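Local coordinates for protein monosaccharide-transporting ATPase (Actinobacillus succinogenes, PDB 5DTE) that binds D-allose in the cleft between its two lobes, probably delivering the sugar to an ABC transporter for uptake, at residues I113-R118 against N132-D137. Numbering follows the deposited sequence.
Sequences IDLDVR and NYVGVD. With ALL (beta-D-allopyranose), chain E.
The Y133 ring lies between R118 and its own chain: R118 CB sits 3.9 Å from the ring centroid and 20° off the normal, a CH-pi contact, while the backbone N of G135 lies over the opposite face. At the rim, in the ring plane, are D114 CG and D116 C. The R118 chain extends across the ring, bringing NH2 to 3.6 Å from Y133 CB, with the guanidinium turned 77° from the ring plane. Because Y133 CG is anti to the backbone N (chi1 171°), the ring points along the strand and its hydroxyl donates to D116 O at 2.7 Å, from above the carbonyl plane. N170 ND2 also donates to that oxygen; the two bonds are consistent with holding this sugar-binding residue in place. Both D116 carboxylate oxygens meet the sugar: allose O1 donates to OD2 at 2.8 Å and O2 to OD1 at 3.1 Å.

Three backbone hydrogen bonds document the parallel pairing: D114 N to N132 O (2.8 Å), V134 N to D114 O (3.0 Å) and D116 N to V134 O (3.1 Å). On the other sheet face, I113 CG2 and V134 CG2 touch. These strands, adjacent in the parallel sheet of one lobe of the periplasmic sugar-binding fold, form a beta-alpha-beta unit with helix 121-126; D116, just past strand 112-115, reaches the sugar. Strands 87-90 and 295-297 flank the pair, and helix 272-287 packs on V134.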
ATOM      1  N   ILE A 113      -7.151 -14.074  -7.184  1.00 13.60           N
ATOM      2  CA  ILE A 113      -6.971 -13.386  -5.910  1.00 19.79           C
ATOM      3  C   ILE A 113      -6.776 -11.896  -6.103  1.00 17.72           C
ATOM      4  O   ILE A 113      -5.850 -11.460  -6.779  1.00 14.71           O
ATOM      5  CB  ILE A 113      -5.738 -13.925  -5.117  1.00 16.30           C
ATOM      6  CG1 ILE A 113      -5.860 -15.427  -4.866  1.00 13.24           C
ATOM      7  CG2 ILE A 113      -5.586 -13.183  -3.808  1.00 23.74           C
ATOM      8  CD1 ILE A 113      -7.293 -15.887  -4.550  1.00 13.81           C
ATOM      9  N   ASP A 114      -7.642 -11.112  -5.484  1.00 21.44           N
ATOM     10  CA  ASP A 114      -7.509  -9.671  -5.513  1.00 26.82           C
ATOM     11  C   ASP A 114      -6.522  -9.228  -4.408  1.00 36.15           C
ATOM     12  O   ASP A 114      -6.852  -9.235  -3.221  1.00 39.30           O
ATOM     13  CB  ASP A 114      -8.901  -9.043  -5.365  1.00 28.45           C
ATOM     14  CG  ASP A 114      -8.859  -7.585  -4.962  1.00 36.54           C
ATOM     15  OD1 ASP A 114      -7.946  -6.874  -5.423  1.00 39.14           O
ATOM     16  OD2 ASP A 114      -9.741  -7.153  -4.178  1.00 33.62           O
ATOM     17  N   LEU A 115      -5.304  -8.862  -4.811  1.00 34.20           N
ATOM     18  CA  LEU A 115      -4.251  -8.448  -3.872  1.00 31.30           C
ATOM     19  C   LEU A 115      -4.155  -6.925  -3.754  1.00 15.27           C
ATOM     20  O   LEU A 115      -4.452  -6.221  -4.709  1.00 17.10           O
ATOM     21  CB  LEU A 115      -2.892  -9.026  -4.309  1.00 34.15           C
ATOM     22  CG  LEU A 115      -1.597  -8.732  -3.535  1.00 21.26           C
ATOM     23  CD1 LEU A 115      -1.641  -9.343  -2.142  1.00 15.73           C
ATOM     24  CD2 LEU A 115      -0.382  -9.265  -4.287  1.00 13.20           C
ATOM     25  N   ASP A 116      -3.765  -6.446  -2.571  1.00 16.38           N
ATOM     26  CA  ASP A 116      -3.465  -5.024  -2.264  1.00 22.51           C
ATOM     27  C   ASP A 116      -4.644  -4.039  -2.299  1.00 20.17           C
ATOM     28  O   ASP A 116      -5.111  -3.583  -1.251  1.00 20.94           O
ATOM     29  CB  ASP A 116      -2.371  -4.480  -3.200  1.00 19.51           C
ATOM     30  CG  ASP A 116      -1.880  -3.086  -2.787  1.00 18.32           C
ATOM     31  OD1 ASP A 116      -1.706  -2.841  -1.568  1.00 13.78           O
ATOM     32  OD2 ASP A 116      -1.672  -2.235  -3.682  1.00 17.70           O
ATOM     33  N   VAL A 117      -5.075  -3.676  -3.504  1.00 17.86           N
ATOM     34  CA  VAL A 117      -6.156  -2.717  -3.692  1.00 14.30           C
ATOM     35  C   VAL A 117      -7.490  -3.459  -3.766  1.00 14.37           C
ATOM     36  O   VAL A 117      -7.644  -4.391  -4.547  1.00 14.33           O
ATOM     37  CB  VAL A 117      -5.920  -1.867  -4.955  1.00 14.40           C
ATOM     38  CG1 VAL A 117      -7.153  -1.043  -5.304  1.00 18.14           C
ATOM     39  CG2 VAL A 117      -4.676  -0.968  -4.777  1.00 14.35           C
ATOM     40  N   ARG A 118      -8.445  -3.068  -2.926  1.00 25.88           N
ATOM     41  CA  ARG A 118      -9.681  -3.838  -2.791  1.00 20.82           C
ATOM     42  C   ARG A 118     -10.772  -3.351  -3.730  1.00 28.22           C
ATOM     43  O   ARG A 118     -11.074  -2.141  -3.782  1.00 27.02           O
ATOM     44  CB  ARG A 118     -10.188  -3.799  -1.351  1.00 20.08           C
ATOM     45  CG  ARG A 118     -11.321  -4.782  -1.071  1.00 32.32           C
ATOM     46  CD  ARG A 118     -11.746  -4.753   0.407  1.00 54.03           C
ATOM     47  NE  ARG A 118     -13.151  -5.118   0.590  1.00 64.99           N
ATOM     48  CZ  ARG A 118     -13.608  -6.367   0.593  1.00 69.14           C
ATOM     49  NH1 ARG A 118     -14.906  -6.603   0.755  1.00 67.07           N
ATOM     50  NH2 ARG A 118     -12.773  -7.385   0.425  1.00 67.02           N
ATOM     51  N   ASN A 132     -12.203 -12.701  -3.869  1.00 28.69           N
ATOM     52  CA  ASN A 132     -11.433 -12.924  -2.653  1.00 25.15           C
ATOM     53  C   ASN A 132     -10.251 -11.969  -2.552  1.00 21.03           C
ATOM     54  O   ASN A 132      -9.426 -11.921  -3.461  1.00 21.26           O
ATOM     55  CB  ASN A 132     -10.954 -14.375  -2.618  1.00 37.19           C
ATOM     56  CG  ASN A 132     -12.077 -15.368  -2.883  1.00 48.25           C
ATOM     57  OD1 ASN A 132     -12.789 -15.782  -1.964  1.00 46.50           O
ATOM     58  ND2 ASN A 132     -12.245 -15.750  -4.150  1.00 55.76           N
ATOM     59  N   TYR A 133     -10.171 -11.210  -1.455  1.00 26.16           N
ATOM     60  CA  TYR A 133      -9.105 -10.207  -1.263  1.00 22.88           C
ATOM     61  C   TYR A 133      -8.065 -10.659  -0.248  1.00 20.16           C
ATOM     62  O   TYR A 133      -8.345 -11.479   0.632  1.00 20.82           O
ATOM     63  CB  TYR A 133      -9.715  -8.857  -0.836  1.00 25.47           C
ATOM     64  CG  TYR A 133      -8.763  -7.724  -0.373  1.00 28.61           C
ATOM     65  CD1 TYR A 133      -8.042  -6.949  -1.288  1.00 20.78           C
ATOM     66  CD2 TYR A 133      -8.654  -7.391   0.984  1.00 23.24           C
ATOM     67  CE1 TYR A 133      -7.212  -5.902  -0.858  1.00 10.56           C
ATOM     68  CE2 TYR A 133      -7.836  -6.359   1.417  1.00 19.42           C
ATOM     69  CZ  TYR A 133      -7.113  -5.609   0.503  1.00 22.69           C
ATOM     70  OH  TYR A 133      -6.295  -4.575   0.973  1.00 20.37           O
ATOM     71  N   VAL A 134      -6.854 -10.130  -0.405  1.00 29.37           N
ATOM     72  CA  VAL A 134      -5.786 -10.259   0.584  1.00 32.30           C
ATOM     73  C   VAL A 134      -5.055  -8.922   0.702  1.00 30.18           C
ATOM     74  O   VAL A 134      -4.546  -8.425  -0.306  1.00 22.46           O
ATOM     75  CB  VAL A 134      -4.771 -11.355   0.202  1.00 24.44           C
ATOM     76  CG1 VAL A 134      -3.550 -11.318   1.137  1.00 28.07           C
ATOM     77  CG2 VAL A 134      -5.423 -12.709   0.218  1.00  9.65           C
ATOM     78  N   GLY A 135      -5.007  -8.343   1.911  1.00 25.11           N
ATOM     79  CA  GLY A 135      -4.265  -7.103   2.129  1.00 20.49           C
ATOM     80  C   GLY A 135      -4.005  -6.702   3.569  1.00  9.67           C
ATOM     81  O   GLY A 135      -3.505  -7.496   4.368  1.00 17.57           O
ATOM     82  N   VAL A 136      -4.308  -5.444   3.873  1.00  9.77           N
ATOM     83  CA  VAL A 136      -4.343  -4.917   5.243  1.00 20.91           C
ATOM     84  C   VAL A 136      -5.487  -3.902   5.401  1.00 34.42           C
ATOM     85  O   VAL A 136      -6.036  -3.400   4.417  1.00 42.36           O
ATOM     86  CB  VAL A 136      -3.012  -4.221   5.683  1.00 14.57           C
ATOM     87  CG1 VAL A 136      -1.951  -5.243   6.035  1.00 31.70           C
ATOM     88  CG2 VAL A 136      -2.508  -3.219   4.644  1.00  9.65           C
ATOM     89  N   ASP A 137      -5.865  -3.630   6.647  1.00 27.52           N
ATOM     90  CA  ASP A 137      -6.751  -2.513   6.940  1.00 21.83           C
ATOM     91  C   ASP A 137      -5.923  -1.243   6.824  1.00 16.84           C
ATOM     92  O   ASP A 137      -5.122  -0.942   7.705  1.00 17.76           O
ATOM     93  CB  ASP A 137      -7.361  -2.653   8.340  1.00 20.88           C
ATOM     94  CG  ASP A 137      -8.718  -1.988   8.460  1.00 17.51           C
ATOM     95  OD1 ASP A 137      -8.891  -0.890   7.904  1.00 15.99           O
ATOM     96  OD2 ASP A 137      -9.619  -2.571   9.101  1.00 20.63           O
TER
HETATM   97  C1  ALL E 401      -0.528   1.047  -2.371  1.00 29.89           C
HETATM   98  C2  ALL E 401       0.281   0.009  -1.617  1.00 25.89           C
HETATM   99  C3  ALL E 401       1.634   0.498  -1.258  1.00 26.39           C
HETATM  100  C4  ALL E 401       2.329   1.162  -2.405  1.00 25.12           C
HETATM  101  C5  ALL E 401       1.442   2.288  -2.907  1.00 12.81           C
HETATM  102  C6  ALL E 401       2.096   3.165  -3.925  1.00  6.27           C
HETATM  103  O1  ALL E 401      -1.676   0.504  -2.896  1.00 45.94           O
HETATM  104  O2  ALL E 401      -0.427  -0.292  -0.395  1.00 25.04           O
HETATM  105  O3  ALL E 401       1.506   1.484  -0.186  1.00 13.47           O
HETATM  106  O4  ALL E 401       3.602   1.673  -1.982  1.00 29.68           O
HETATM  107  O5  ALL E 401       0.254   1.669  -3.481  1.00 13.34           O
HETATM  108  O6  ALL E 401       2.204   2.462  -5.145  1.00  7.11           O